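Local coordinates for protein Non-ribosomal peptide synthetase (Methanobrevibacter ruminantium, PDB 6VTJ) that probably carries a peptide intermediate on a phosphopantetheine arm and presents it to a fused reductase domain for reductive release, at residues G34-F39 and T73-A78; N38-G43 and D67-K72; A226-F231 and E289-C294; I343-K348 and E428-I433. All coordinates share one frame; numbering follows the deposited sequence.

Contact 1 (G34-F39 and T73-A78)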
loop_
_atom_site.group_PDB
_atom_site.type_symbol
_atom_site.label_atom_id
_atom_site.label_comp_id
_atom_site.label_asym_id
_atom_site.label_seq_id
_atom_site.Cartn_x
_atom_site.Cartn_y
_atom_site.Cartn_z
ATOM N N GLY A 34 -4.126 -34.004 2.095
ATOM C CA GLY A 34 -5.351 -34.260 2.819
ATOM C C GLY A 34 -6.320 -33.095 2.737
ATOM O O GLY A 34 -6.003 -32.019 2.246
ATOM N N VAL A 35 -7.537 -33.330 3.229
ATOM C CA VAL A 35 -8.604 -32.338 3.102
ATOM C C VAL A 35 -8.477 -31.224 4.126
ATOM O O VAL A 35 -9.140 -30.184 3.994
ATOM C CB VAL A 35 -9.972 -33.043 3.206
ATOM C CG1 VAL A 35 -10.350 -33.303 4.670
ATOM C CG2 VAL A 35 -11.055 -32.251 2.459
ATOM N N GLU A 36 -7.639 -31.416 5.144
ATOM C CA GLU A 36 -7.360 -30.399 6.146
ATOM C C GLU A 36 -5.947 -29.846 6.023
ATOM O O GLU A 36 -5.464 -29.184 6.949
ATOM C CB GLU A 36 -7.593 -30.974 7.540
ATOM C CG GLU A 36 -8.918 -31.698 7.661
ATOM C CD GLU A 36 -9.940 -30.932 8.477
ATOM O OE1 GLU A 36 -10.312 -31.427 9.573
ATOM O OE2 GLU A 36 -10.380 -29.848 8.018
ATOM N N ASP A 37 -5.270 -30.110 4.906
ATOM C CA ASP A 37 -3.961 -29.523 4.669
ATOM C C ASP A 37 -4.097 -28.038 4.339
ATOM O O ASP A 37 -4.824 -27.654 3.416
ATOM C CB ASP A 37 -3.248 -30.253 3.534
ATOM C CG ASP A 37 -2.838 -31.667 3.912
ATOM O OD1 ASP A 37 -3.267 -32.160 4.987
ATOM O OD2 ASP A 37 -2.087 -32.288 3.121
ATOM N N ASN A 38 -3.396 -27.210 5.103
ATOM C CA ASN A 38 -3.345 -25.772 4.868
ATOM C C ASN A 38 -2.505 -25.483 3.623
ATOM O O ASN A 38 -1.318 -25.829 3.580
ATOM C CB ASN A 38 -2.750 -25.088 6.103
ATOM C CG ASN A 38 -2.804 -23.574 6.031
ATOM O OD1 ASN A 38 -2.444 -22.972 5.021
ATOM N ND2 ASN A 38 -3.231 -22.951 7.125
ATOM N N PHE A 39 -3.121 -24.840 2.620
ATOM C CA PHE A 39 -2.412 -24.484 1.385
ATOM C C PHE A 39 -1.065 -23.827 1.668
ATOM O O PHE A 39 -0.050 -24.174 1.055
ATOM C CB PHE A 39 -3.271 -23.548 0.530
ATOM C CG PHE A 39 -2.645 -23.176 -0.792
ATOM C CD1 PHE A 39 -2.627 -24.071 -1.848
ATOM C CD2 PHE A 39 -2.095 -21.914 -0.989
ATOM C CE1 PHE A 39 -2.064 -23.726 -3.069
ATOM C CE2 PHE A 39 -1.527 -21.558 -2.213
ATOM C CZ PHE A 39 -1.512 -22.462 -3.251
ATOM N N THR A 73 -7.880 -24.627 3.529
ATOM C CA THR A 73 -7.889 -26.071 3.305
ATOM C C THR A 73 -8.960 -26.470 2.292
ATOM O O THR A 73 -9.946 -25.745 2.101
ATOM C CB THR A 73 -8.138 -26.819 4.621
ATOM O OG1 THR A 73 -9.439 -26.481 5.123
ATOM C CG2 THR A 73 -7.063 -26.476 5.662
ATOM N N PRO A 74 -8.805 -27.623 1.623
ATOM C CA PRO A 74 -9.866 -28.075 0.706
ATOM C C PRO A 74 -11.207 -28.274 1.397
ATOM O O PRO A 74 -12.253 -28.043 0.779
ATOM C CB PRO A 74 -9.312 -29.398 0.154
ATOM C CG PRO A 74 -7.844 -29.358 0.411
ATOM C CD PRO A 74 -7.689 -28.584 1.680
ATOM N N ARG A 75 -11.201 -28.697 2.664
ATOM C CA ARG A 75 -12.435 -28.829 3.433
ATOM C C ARG A 75 -13.167 -27.492 3.514
ATOM O O ARG A 75 -14.341 -27.383 3.130
ATOM C CB ARG A 75 -12.075 -29.399 4.816
ATOM C CG ARG A 75 -13.130 -29.460 5.926
ATOM C CD ARG A 75 -14.297 -30.448 5.724
ATOM N NE ARG A 75 -13.960 -31.811 5.292
ATOM C CZ ARG A 75 -13.617 -32.820 6.093
ATOM N NH1 ARG A 75 -13.518 -32.642 7.405
ATOM N NH2 ARG A 75 -13.363 -34.019 5.570
ATOM N N ALA A 76 -12.467 -26.449 3.968
ATOM C CA ALA A 76 -13.064 -25.117 4.045
ATOM C C ALA A 76 -13.444 -24.589 2.663
ATOM O O ALA A 76 -14.527 -24.010 2.483
ATOM C CB ALA A 76 -12.095 -24.161 4.737
ATOM N N LEU A 77 -12.576 -24.795 1.670
ATOM C CA LEU A 77 -12.874 -24.324 0.319
ATOM C C LEU A 77 -14.126 -24.984 -0.239
ATOM O O LEU A 77 -14.889 -24.361 -0.984
ATOM C CB LEU A 77 -11.686 -24.588 -0.599
ATOM C CG LEU A 77 -10.763 -23.406 -0.873
ATOM C CD1 LEU A 77 -9.538 -23.886 -1.645
ATOM C CD2 LEU A 77 -11.500 -22.308 -1.644
ATOM N N ALA A 78 -14.360 -26.249 0.116
ATOM C CA ALA A 78 -15.544 -26.948 -0.363
ATOM C C ALA A 78 -16.793 -26.462 0.360
ATOM O O ALA A 78 -17.845 -26.276 -0.265
ATOM C CB ALA A 78 -15.368 -28.456 -0.186
HETATM O O HOH W 1 -10.658 -27.398 7.620
#

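Contact 2 (N38-G43 and D67-K72)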
loop_
_atom_site.group_PDB
_atom_site.type_symbol
_atom_site.label_atom_id
_atom_site.label_comp_id
_atom_site.label_asym_id
_atom_site.label_seq_id
_atom_site.Cartn_x
_atom_site.Cartn_y
_atom_site.Cartn_z
ATOM N N ASN A 38 -3.396 -27.210 5.103
ATOM C CA ASN A 38 -3.345 -25.772 4.868
ATOM C C ASN A 38 -2.505 -25.483 3.623
ATOM O O ASN A 38 -1.318 -25.829 3.580
ATOM C CB ASN A 38 -2.750 -25.088 6.103
ATOM C CG ASN A 38 -2.804 -23.574 6.031
ATOM O OD1 ASN A 38 -2.444 -22.972 5.021
ATOM N ND2 ASN A 38 -3.231 -22.951 7.125
ATOM N N PHE A 39 -3.121 -24.840 2.620
ATOM C CA PHE A 39 -2.412 -24.484 1.385
ATOM C C PHE A 39 -1.065 -23.827 1.668
ATOM O O PHE A 39 -0.050 -24.174 1.055
ATOM C CB PHE A 39 -3.271 -23.548 0.530
ATOM C CG PHE A 39 -2.645 -23.176 -0.792
ATOM C CD1 PHE A 39 -2.627 -24.071 -1.848
ATOM C CD2 PHE A 39 -2.095 -21.914 -0.989
ATOM C CE1 PHE A 39 -2.064 -23.726 -3.069
ATOM C CE2 PHE A 39 -1.527 -21.558 -2.213
ATOM C CZ PHE A 39 -1.512 -22.462 -3.251
ATOM N N PHE A 40 -1.041 -22.860 2.589
ATOM C CA PHE A 40 0.188 -22.105 2.828
ATOM C C PHE A 40 1.140 -22.820 3.776
ATOM O O PHE A 40 2.325 -22.467 3.821
ATOM C CB PHE A 40 -0.140 -20.707 3.360
ATOM C CG PHE A 40 -1.090 -19.944 2.487
ATOM C CD1 PHE A 40 -0.620 -19.217 1.405
ATOM C CD2 PHE A 40 -2.455 -19.975 2.733
ATOM C CE1 PHE A 40 -1.491 -18.522 0.593
ATOM C CE2 PHE A 40 -3.338 -19.289 1.921
ATOM C CZ PHE A 40 -2.854 -18.560 0.845
ATOM N N GLU A 41 0.661 -23.819 4.519
ATOM C CA GLU A 41 1.552 -24.591 5.372
ATOM C C GLU A 41 2.266 -25.702 4.617
ATOM O O GLU A 41 3.337 -26.130 5.053
ATOM C CB GLU A 41 0.781 -25.189 6.550
ATOM C CG GLU A 41 0.475 -24.216 7.679
ATOM C CD GLU A 41 -0.404 -24.835 8.753
ATOM N N ILE A 42 1.719 -26.174 3.495
ATOM C CA ILE A 42 2.259 -27.355 2.824
ATOM C C ILE A 42 3.108 -26.993 1.615
ATOM O O ILE A 42 3.468 -27.878 0.836
ATOM C CB ILE A 42 1.146 -28.346 2.430
ATOM C CG1 ILE A 42 0.239 -27.761 1.347
ATOM C CG2 ILE A 42 0.323 -28.742 3.648
ATOM C CD1 ILE A 42 -1.088 -28.485 1.200
ATOM N N GLY A 43 3.445 -25.714 1.444
ATOM C CA GLY A 43 4.300 -25.269 0.352
ATOM C C GLY A 43 3.640 -24.300 -0.602
ATOM O O GLY A 43 4.256 -23.935 -1.618
ATOM N N ASP A 67 -10.538 -15.731 -1.366
ATOM C CA ASP A 67 -11.148 -16.964 -0.879
ATOM C C ASP A 67 -10.102 -17.939 -0.358
ATOM O O ASP A 67 -10.327 -18.605 0.656
ATOM C CB ASP A 67 -11.970 -17.615 -1.992
ATOM C CG ASP A 67 -13.292 -16.924 -2.216
ATOM O OD1 ASP A 67 -13.788 -16.305 -1.256
ATOM O OD2 ASP A 67 -13.844 -17.012 -3.338
ATOM N N ILE A 68 -8.949 -18.043 -1.027
ATOM C CA ILE A 68 -7.978 -19.041 -0.589
ATOM C C ILE A 68 -7.211 -18.562 0.641
ATOM O O ILE A 68 -6.754 -19.392 1.445
ATOM C CB ILE A 68 -7.064 -19.450 -1.762
ATOM C CG1 ILE A 68 -5.857 -20.270 -1.296
ATOM C CG2 ILE A 68 -6.641 -18.264 -2.573
ATOM C CD1 ILE A 68 -6.224 -21.642 -0.722
ATOM N N PHE A 69 -7.115 -17.241 0.849
ATOM C CA PHE A 69 -6.543 -16.724 2.089
ATOM C C PHE A 69 -7.502 -16.882 3.267
ATOM O O PHE A 69 -7.054 -17.101 4.399
ATOM C CB PHE A 69 -6.145 -15.257 1.912
ATOM C CG PHE A 69 -4.951 -15.073 1.037
ATOM C CD1 PHE A 69 -3.672 -15.104 1.575
ATOM C CD2 PHE A 69 -5.100 -14.911 -0.331
ATOM C CE1 PHE A 69 -2.560 -14.952 0.768
ATOM C CE2 PHE A 69 -3.995 -14.768 -1.148
ATOM C CZ PHE A 69 -2.723 -14.787 -0.593
ATOM N N ARG A 70 -8.815 -16.779 3.031
ATOM C CA ARG A 70 -9.762 -16.928 4.135
ATOM C C ARG A 70 -10.086 -18.391 4.431
ATOM O O ARG A 70 -10.413 -18.727 5.574
ATOM C CB ARG A 70 -11.055 -16.156 3.845
ATOM N N ASN A 71 -10.009 -19.268 3.431
ATOM C CA ASN A 71 -10.329 -20.690 3.585
ATOM C C ASN A 71 -9.147 -21.487 3.045
ATOM O O ASN A 71 -9.069 -21.747 1.843
ATOM C CB ASN A 71 -11.619 -21.060 2.848
ATOM C CG ASN A 71 -12.690 -19.985 2.959
ATOM O OD1 ASN A 71 -12.938 -19.228 2.017
ATOM N ND2 ASN A 71 -13.320 -19.909 4.121
ATOM N N LYS A 72 -8.241 -21.896 3.927
ATOM C CA LYS A 72 -6.928 -22.355 3.491
ATOM C C LYS A 72 -6.866 -23.842 3.162
ATOM O O LYS A 72 -5.877 -24.278 2.568
ATOM C CB LYS A 72 -5.879 -22.022 4.562
ATOM C CG LYS A 72 -5.832 -20.530 4.924
ATOM C CD LYS A 72 -5.084 -20.284 6.228
ATOM C CE LYS A 72 -5.168 -18.807 6.616
ATOM N NZ LYS A 72 -4.311 -18.485 7.797
#

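Contact 3 (A226-F231 and E289-C294)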
loop_
_atom_site.group_PDB
_atom_site.type_symbol
_atom_site.label_atom_id
_atom_site.label_comp_id
_atom_site.label_asym_id
_atom_site.label_seq_id
_atom_site.Cartn_x
_atom_site.Cartn_y
_atom_site.Cartn_z
ATOM N N ALA A 226 -1.250 -14.720 4.513
ATOM C CA ALA A 226 -1.775 -15.876 5.226
ATOM C C ALA A 226 -1.562 -15.822 6.732
ATOM O O ALA A 226 -2.149 -16.642 7.442
ATOM C CB ALA A 226 -1.148 -17.169 4.678
ATOM N N ASP A 227 -0.730 -14.916 7.244
ATOM C CA ASP A 227 -0.567 -14.833 8.695
ATOM C C ASP A 227 -0.646 -13.397 9.205
ATOM O O ASP A 227 -1.082 -12.496 8.484
ATOM C CB ASP A 227 0.749 -15.474 9.137
ATOM C CG ASP A 227 1.935 -15.008 8.330
ATOM O OD1 ASP A 227 2.033 -13.796 8.027
ATOM O OD2 ASP A 227 2.794 -15.862 8.026
ATOM N N ASP A 228 -0.218 -13.166 10.443
ATOM C CA ASP A 228 -0.462 -11.887 11.096
ATOM C C ASP A 228 0.794 -11.040 11.254
ATOM O O ASP A 228 0.799 -10.090 12.044
ATOM C CB ASP A 228 -1.140 -12.114 12.448
ATOM C CG ASP A 228 -2.613 -12.434 12.291
ATOM O OD1 ASP A 228 -3.056 -12.534 11.124
ATOM O OD2 ASP A 228 -3.326 -12.565 13.310
ATOM N N TYR A 229 1.858 -11.351 10.520
ATOM C CA TYR A 229 3.052 -10.522 10.600
ATOM C C TYR A 229 2.769 -9.105 10.107
ATOM O O TYR A 229 3.370 -8.135 10.604
ATOM C CB TYR A 229 4.180 -11.172 9.800
ATOM C CG TYR A 229 5.502 -10.449 9.889
ATOM C CD1 TYR A 229 6.198 -10.375 11.090
ATOM C CD2 TYR A 229 6.061 -9.848 8.766
ATOM C CE1 TYR A 229 7.417 -9.711 11.179
ATOM C CE2 TYR A 229 7.286 -9.180 8.834
ATOM C CZ TYR A 229 7.963 -9.111 10.043
ATOM O OH TYR A 229 9.184 -8.442 10.106
ATOM N N ILE A 230 1.839 -8.971 9.153
ATOM C CA ILE A 230 1.466 -7.662 8.631
ATOM C C ILE A 230 1.027 -6.745 9.762
ATOM O O ILE A 230 1.310 -5.542 9.746
ATOM C CB ILE A 230 0.376 -7.796 7.549
ATOM C CG1 ILE A 230 0.034 -6.408 6.974
ATOM C CG2 ILE A 230 -0.860 -8.483 8.100
ATOM C CD1 ILE A 230 -0.706 -6.428 5.628
ATOM N N PHE A 231 0.350 -7.302 10.771
ATOM C CA PHE A 231 -0.054 -6.502 11.920
ATOM C C PHE A 231 1.129 -6.181 12.826
ATOM O O PHE A 231 1.102 -5.168 13.542
ATOM C CB PHE A 231 -1.141 -7.226 12.720
ATOM C CG PHE A 231 -2.456 -7.354 11.993
ATOM C CD1 PHE A 231 -3.291 -6.257 11.832
ATOM C CD2 PHE A 231 -2.868 -8.578 11.501
ATOM C CE1 PHE A 231 -4.518 -6.385 11.166
ATOM C CE2 PHE A 231 -4.075 -8.710 10.844
ATOM C CZ PHE A 231 -4.901 -7.614 10.675
ATOM N N GLU A 289 -12.389 -5.375 6.098
ATOM C CA GLU A 289 -12.103 -6.798 6.202
ATOM C C GLU A 289 -10.698 -7.119 5.710
ATOM O O GLU A 289 -10.027 -7.996 6.272
ATOM C CB GLU A 289 -13.148 -7.604 5.427
ATOM C CG GLU A 289 -14.073 -8.455 6.313
ATOM N N ASN A 290 -10.244 -6.422 4.670
ATOM C CA ASN A 290 -8.919 -6.651 4.115
ATOM C C ASN A 290 -7.839 -6.363 5.156
ATOM O O ASN A 290 -7.903 -5.370 5.886
ATOM C CB ASN A 290 -8.715 -5.772 2.891
ATOM C CG ASN A 290 -7.340 -5.916 2.322
ATOM O OD1 ASN A 290 -6.399 -5.253 2.761
ATOM N ND2 ASN A 290 -7.192 -6.824 1.368
ATOM N N LYS A 291 -6.840 -7.240 5.228
ATOM C CA LYS A 291 -5.880 -7.173 6.330
ATOM C C LYS A 291 -4.976 -5.942 6.240
ATOM O O LYS A 291 -4.581 -5.383 7.270
ATOM C CB LYS A 291 -5.029 -8.433 6.345
ATOM C CG LYS A 291 -5.488 -9.509 7.292
ATOM C CD LYS A 291 -4.307 -10.407 7.617
ATOM C CE LYS A 291 -4.636 -11.866 7.345
ATOM N NZ LYS A 291 -3.528 -12.722 7.852
ATOM N N TYR A 292 -4.624 -5.519 5.033
ATOM C CA TYR A 292 -3.713 -4.393 4.903
ATOM C C TYR A 292 -4.425 -3.091 5.235
ATOM O O TYR A 292 -3.914 -2.266 6.006
ATOM C CB TYR A 292 -3.132 -4.353 3.496
ATOM C CG TYR A 292 -2.447 -3.048 3.204
ATOM C CD1 TYR A 292 -1.224 -2.757 3.777
ATOM C CD2 TYR A 292 -3.033 -2.095 2.375
ATOM C CE1 TYR A 292 -0.589 -1.562 3.526
ATOM C CE2 TYR A 292 -2.413 -0.903 2.123
ATOM C CZ TYR A 292 -1.187 -0.644 2.705
ATOM O OH TYR A 292 -0.555 0.537 2.477
ATOM N N VAL A 293 -5.618 -2.902 4.675
ATOM C CA VAL A 293 -6.417 -1.730 5.010
ATOM C C VAL A 293 -6.711 -1.697 6.503
ATOM O O VAL A 293 -6.652 -0.633 7.142
ATOM C CB VAL A 293 -7.714 -1.715 4.184
ATOM C CG1 VAL A 293 -8.524 -0.449 4.514
ATOM C CG2 VAL A 293 -7.394 -1.800 2.701
ATOM N N CYS A 294 -6.997 -2.861 7.089
ATOM C CA CYS A 294 -7.318 -2.917 8.509
ATOM C C CYS A 294 -6.125 -2.523 9.366
ATOM O O CYS A 294 -6.265 -1.739 10.313
ATOM C CB CYS A 294 -7.823 -4.316 8.887
ATOM S SG CYS A 294 -8.126 -4.507 10.648
#

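Contact 4 (I343-K348 and E428-I433)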
loop_
_atom_site.group_PDB
_atom_site.type_symbol
_atom_site.label_atom_id
_atom_site.label_comp_id
_atom_site.label_asym_id
_atom_site.label_seq_id
_atom_site.Cartn_x
_atom_site.Cartn_y
_atom_site.Cartn_z
ATOM N N ILE A 343 -2.534 -3.712 -15.350
ATOM C CA ILE A 343 -2.186 -3.190 -16.679
ATOM C C ILE A 343 -1.507 -4.259 -17.544
ATOM O O ILE A 343 -1.713 -4.323 -18.766
ATOM C CB ILE A 343 -1.280 -1.954 -16.544
ATOM C CG1 ILE A 343 -1.937 -0.869 -15.684
ATOM C CG2 ILE A 343 -0.928 -1.415 -17.899
ATOM C CD1 ILE A 343 -3.111 -0.241 -16.331
ATOM N N LYS A 344 -0.644 -5.082 -16.936
ATOM C CA LYS A 344 0.017 -6.144 -17.689
ATOM C C LYS A 344 -1.008 -7.125 -18.237
ATOM O O LYS A 344 -0.896 -7.587 -19.378
ATOM C CB LYS A 344 1.017 -6.898 -16.807
ATOM C CG LYS A 344 2.029 -7.718 -17.583
ATOM C CD LYS A 344 2.623 -8.850 -16.740
ATOM C CE LYS A 344 3.945 -8.444 -16.148
ATOM N NZ LYS A 344 5.038 -9.407 -16.466
ATOM N N THR A 345 -1.992 -7.490 -17.420
ATOM C CA THR A 345 -3.020 -8.402 -17.906
ATOM C C THR A 345 -3.779 -7.781 -19.066
ATOM O O THR A 345 -4.052 -8.455 -20.071
ATOM C CB THR A 345 -3.981 -8.787 -16.787
ATOM O OG1 THR A 345 -3.349 -9.741 -15.931
ATOM C CG2 THR A 345 -5.242 -9.411 -17.361
ATOM N N ILE A 346 -4.115 -6.491 -18.952
ATOM C CA ILE A 346 -4.832 -5.837 -20.046
ATOM C C ILE A 346 -4.001 -5.910 -21.319
ATOM O O ILE A 346 -4.520 -6.171 -22.418
ATOM C CB ILE A 346 -5.190 -4.383 -19.673
ATOM C CG1 ILE A 346 -6.405 -4.336 -18.760
ATOM C CG2 ILE A 346 -5.460 -3.567 -20.904
ATOM C CD1 ILE A 346 -6.634 -2.967 -18.135
ATOM N N LYS A 347 -2.688 -5.723 -21.186
ATOM C CA LYS A 347 -1.821 -5.816 -22.356
ATOM C C LYS A 347 -1.802 -7.238 -22.917
ATOM O O LYS A 347 -1.880 -7.429 -24.135
ATOM C CB LYS A 347 -0.409 -5.335 -22.001
ATOM C CG LYS A 347 0.566 -5.307 -23.168
ATOM C CD LYS A 347 1.361 -6.610 -23.238
ATOM C CE LYS A 347 2.236 -6.703 -24.483
ATOM N NZ LYS A 347 2.928 -8.026 -24.552
ATOM N N LYS A 348 -1.721 -8.249 -22.048
ATOM C CA LYS A 348 -1.628 -9.627 -22.529
ATOM C C LYS A 348 -2.899 -10.032 -23.268
ATOM O O LYS A 348 -2.838 -10.582 -24.371
ATOM C CB LYS A 348 -1.356 -10.594 -21.372
ATOM C CG LYS A 348 0.000 -10.440 -20.663
ATOM C CD LYS A 348 1.143 -11.004 -21.479
ATOM C CE LYS A 348 2.423 -11.083 -20.657
ATOM N NZ LYS A 348 2.225 -11.814 -19.369
ATOM N N GLU A 428 -1.726 -17.892 -17.298
ATOM C CA GLU A 428 -0.892 -16.922 -16.586
ATOM C C GLU A 428 -1.267 -15.495 -16.949
ATOM O O GLU A 428 -1.081 -14.579 -16.137
ATOM C CB GLU A 428 0.590 -17.160 -16.891
ATOM C CG GLU A 428 0.887 -17.281 -18.390
ATOM C CD GLU A 428 2.376 -17.356 -18.712
ATOM O OE2 GLU A 428 2.761 -17.022 -19.863
ATOM N N ASN A 429 -1.829 -15.301 -18.150
ATOM C CA ASN A 429 -2.125 -13.969 -18.661
ATOM C C ASN A 429 -3.043 -13.171 -17.741
ATOM O O ASN A 429 -2.986 -11.939 -17.750
ATOM C CB ASN A 429 -2.767 -14.072 -20.039
ATOM C CG ASN A 429 -1.794 -14.497 -21.103
ATOM O OD1 ASN A 429 -0.583 -14.458 -20.908
ATOM N ND2 ASN A 429 -2.325 -14.902 -22.249
ATOM N N ILE A 430 -3.914 -13.829 -16.971
ATOM C CA ILE A 430 -4.849 -13.101 -16.120
ATOM C C ILE A 430 -4.401 -13.084 -14.663
ATOM O O ILE A 430 -5.139 -12.586 -13.791
ATOM C CB ILE A 430 -6.277 -13.647 -16.245
ATOM C CG1 ILE A 430 -6.357 -15.078 -15.703
ATOM C CG2 ILE A 430 -6.769 -13.524 -17.699
ATOM C CD1 ILE A 430 -7.790 -15.616 -15.578
ATOM N N GLN A 431 -3.190 -13.578 -14.384
ATOM C CA GLN A 431 -2.645 -13.549 -13.030
ATOM C C GLN A 431 -2.810 -12.173 -12.400
ATOM O O GLN A 431 -3.309 -12.046 -11.273
ATOM C CB GLN A 431 -1.170 -13.943 -13.062
ATOM C CG GLN A 431 -0.438 -13.725 -11.739
ATOM C CD GLN A 431 0.883 -14.470 -11.692
ATOM O OE1 GLN A 431 0.942 -15.664 -11.976
ATOM N NE2 GLN A 431 1.953 -13.765 -11.345
ATOM N N GLY A 432 -2.437 -11.131 -13.146
ATOM C CA GLY A 432 -2.572 -9.757 -12.719
ATOM C C GLY A 432 -3.929 -9.522 -12.110
ATOM O O GLY A 432 -4.037 -9.347 -10.886
ATOM N N ILE A 433 -4.983 -9.622 -12.925
ATOM C CA ILE A 433 -6.282 -9.247 -12.383
ATOM C C ILE A 433 -6.704 -10.238 -11.307
ATOM O O ILE A 433 -7.419 -9.867 -10.364
ATOM C CB ILE A 433 -7.339 -9.114 -13.494
ATOM C CG1 ILE A 433 -7.426 -10.390 -14.327
ATOM C CG2 ILE A 433 -7.033 -7.929 -14.379
ATOM C CD1 ILE A 433 -8.559 -10.358 -15.310
HETATM O O HOH W 2 -1.035 -10.471 -15.545
#

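Contact 1 (G34-F39 and T73-A78)
V35 lays its CG1 methyl over one face of the R75 guanidinium, off centre toward NH2, which lies 3.2 Å from CG1. The pair joins a loop of the carrier-protein helical bundle, here a type I turn from G34 to D37, to the start of helix 74-82. The V35 carbonyl O accepts from R75 N at 2.9 Å, while the CD of P74 packs against the same oxygen. R75 brings its guanidinium back alongside V35 because its chain bends at chi2 and chi3 (68° and 47°). Its NE is salt-bridged to E17 of helix 15-28; E36 can probably add only a long-range attraction, since its OE1 stands 4.1 Å from R75 NH1 and well out of the guanidinium plane. With an alanine in place of R75, V35 CG1 would probably lose its flat cover and E17 its charge partner. T73 is the N-cap of the helix: its OG1, set between backbone N and carbonyl carbon (chi1 63°), accepts from A76 N at 3.2 Å. T73 CG2 meanwhile rests 3.4 Å from D37 O. One water joins the two segments again, donating to E36 OE2 and lying 2.9 Å from T73 OG1.

Contact 2 (N38-G43 and D67-K72)
F40 brings its CZ corner over one face of the F69 ring, 3.6 Å from CE1 of F69 and displaced toward the rim. The rings form an offset stack with centroids 4.9 Å apart and planes inclined by 30°. F40 swings its CG beside its own backbone N and opposite the carbonyl carbon (chi1 -54°), which carries the ring across toward helix 65-70. There the ring also presents its edge, in plane, to the carbonyl O of I68, 3.5 Å from F40 CE2. On one face of F40 sits CD2 of F39, over the ring centre. F39 takes the contrasting rotamer, with CG opposite the backbone N (chi1 -177°); its CB meets I68 CD1 at 3.7 Å, the two side chains crossing at about a right angle, and its ring continues into the carrier-protein core, edge-to-face with F24. This is the loop that precedes helix 46-58 of the carrier fold, whose first residue, S46, lies in the phosphopantetheine pocket and touches F69. N38 shapes the loop as an Asx turn: its OD1 accepts from F40 N at 2.8 Å, in the carbonyl plane, and from E41 N, which comes from above that plane. The N38 amide and the K72 chain run side by side, ND2 resting 3.4 Å from K72 CD. K72 is extended beyond CG, and its NZ bonds to A226 O of the reductase. At its backbone, K72 accepts from F39 N through the carbonyl O, at 2.8 Å.

Contact 3 (A226-F231 and E289-C294)
Beside the phosphopantetheine pocket, which the carrier and reductase parts line together, K291 spans from the start of helix 291-308 to the loop leading into helix 229-246. Its ammonium lies above the carbonyl plane of D227, with a modelled NZ to D227 O distance of 2.5 Å, short enough that its exact value is doubtful. D228 adds a weak salt bridge, OD1 standing 3.3 Å from K291 NZ, and T225 O offers NZ a further weak bond, leaving the charge among several oxygens. The lysine bends at chi3 (-126°), and its aliphatic part is used as well: CD lies 3.7 Å from F231 CE2, the two side chains crossing at about a right angle. The F231 ring turns its edge to C294, whose SG sits 5.4 Å from the ring centroid and almost in the ring plane, a sulfur-aromatic contact. D228 OD1 approaches the same ring at its edge, in plane. Y292 opens a Tyr-x-x-x-Lys sequence, its lysine being four residues further on and not K291, as in short-chain dehydrogenases, where such a tyrosine is commonly catalytic; its side chain lies about 6 Å from the bound phosphopantetheine. I230, with CG1 opposite its backbone N (chi1 -178°), extends CD1 to 3.8 Å from Y292 CB and lies at the edge of the tyrosine ring. The helix that carries Y292 is capped by N290, whose OD1 takes V293 N on a lone pair at 3.1 Å; ND2 of N290 reaches the carbonyl of H223, a residue of the pocket wall.

Contact 4 (I343-K348 and E428-I433)
N429 meets K348 by crossing it at about a right angle: its OD1 lies 3.9 Å from K348 CD in a loose polar-aliphatic contact, while ND2 is held by N425. The N429 carbonyl O comes to 2.9 Å from T345 OG1, although the hydroxyl proton has another acceptor within reach. I430 follows as the residue just before helix 431-435, and its backbone passes T345 closely. The contact thus sets the start of this short helix against helix 338-349, which begins in the reductase part at A338, one of the residues lining the phosphopantetheine pocket. At G432 the absence of a side chain makes room for T345, since a CB would fall 2.5 Å from OG1. G432 N donates to a water at 2.9 Å that also bonds to T345 OG1. T345 turns OG1 beside its own backbone N (chi1 -76°), leaving CG2 to the apolar side. With a valine in its place, the water on G432 would probably be left without its hydroxyl mate and N429 O without its polar neighbour. I433 touches both branches of T345: its N donates weakly to OG1 at 3.4 Å, and its CG2 lies 3.8 Å from T345 CG2.

How the contacts relate
Contacts 1 and 2 belong to the carrier part and start from the same loop, sharing N38 and F39; each ties that loop to one of two successive helices. Both are partly buried, and each has one backbone bond across it, but contact 2 is otherwise mainly aromatic and apolar, while contact 1 adds charges and a water. Contact 3 lies in the reductase, nearest the chain's centre, yet it relies on a lysine among oxygens, with two exposed residues at its margin. Contact 4, about 11 Å from contact 2 by nearest atoms, is governed by a buried hydroxyl. Contacts 2 and 3 meet across the two parts, where F40 packs on A226.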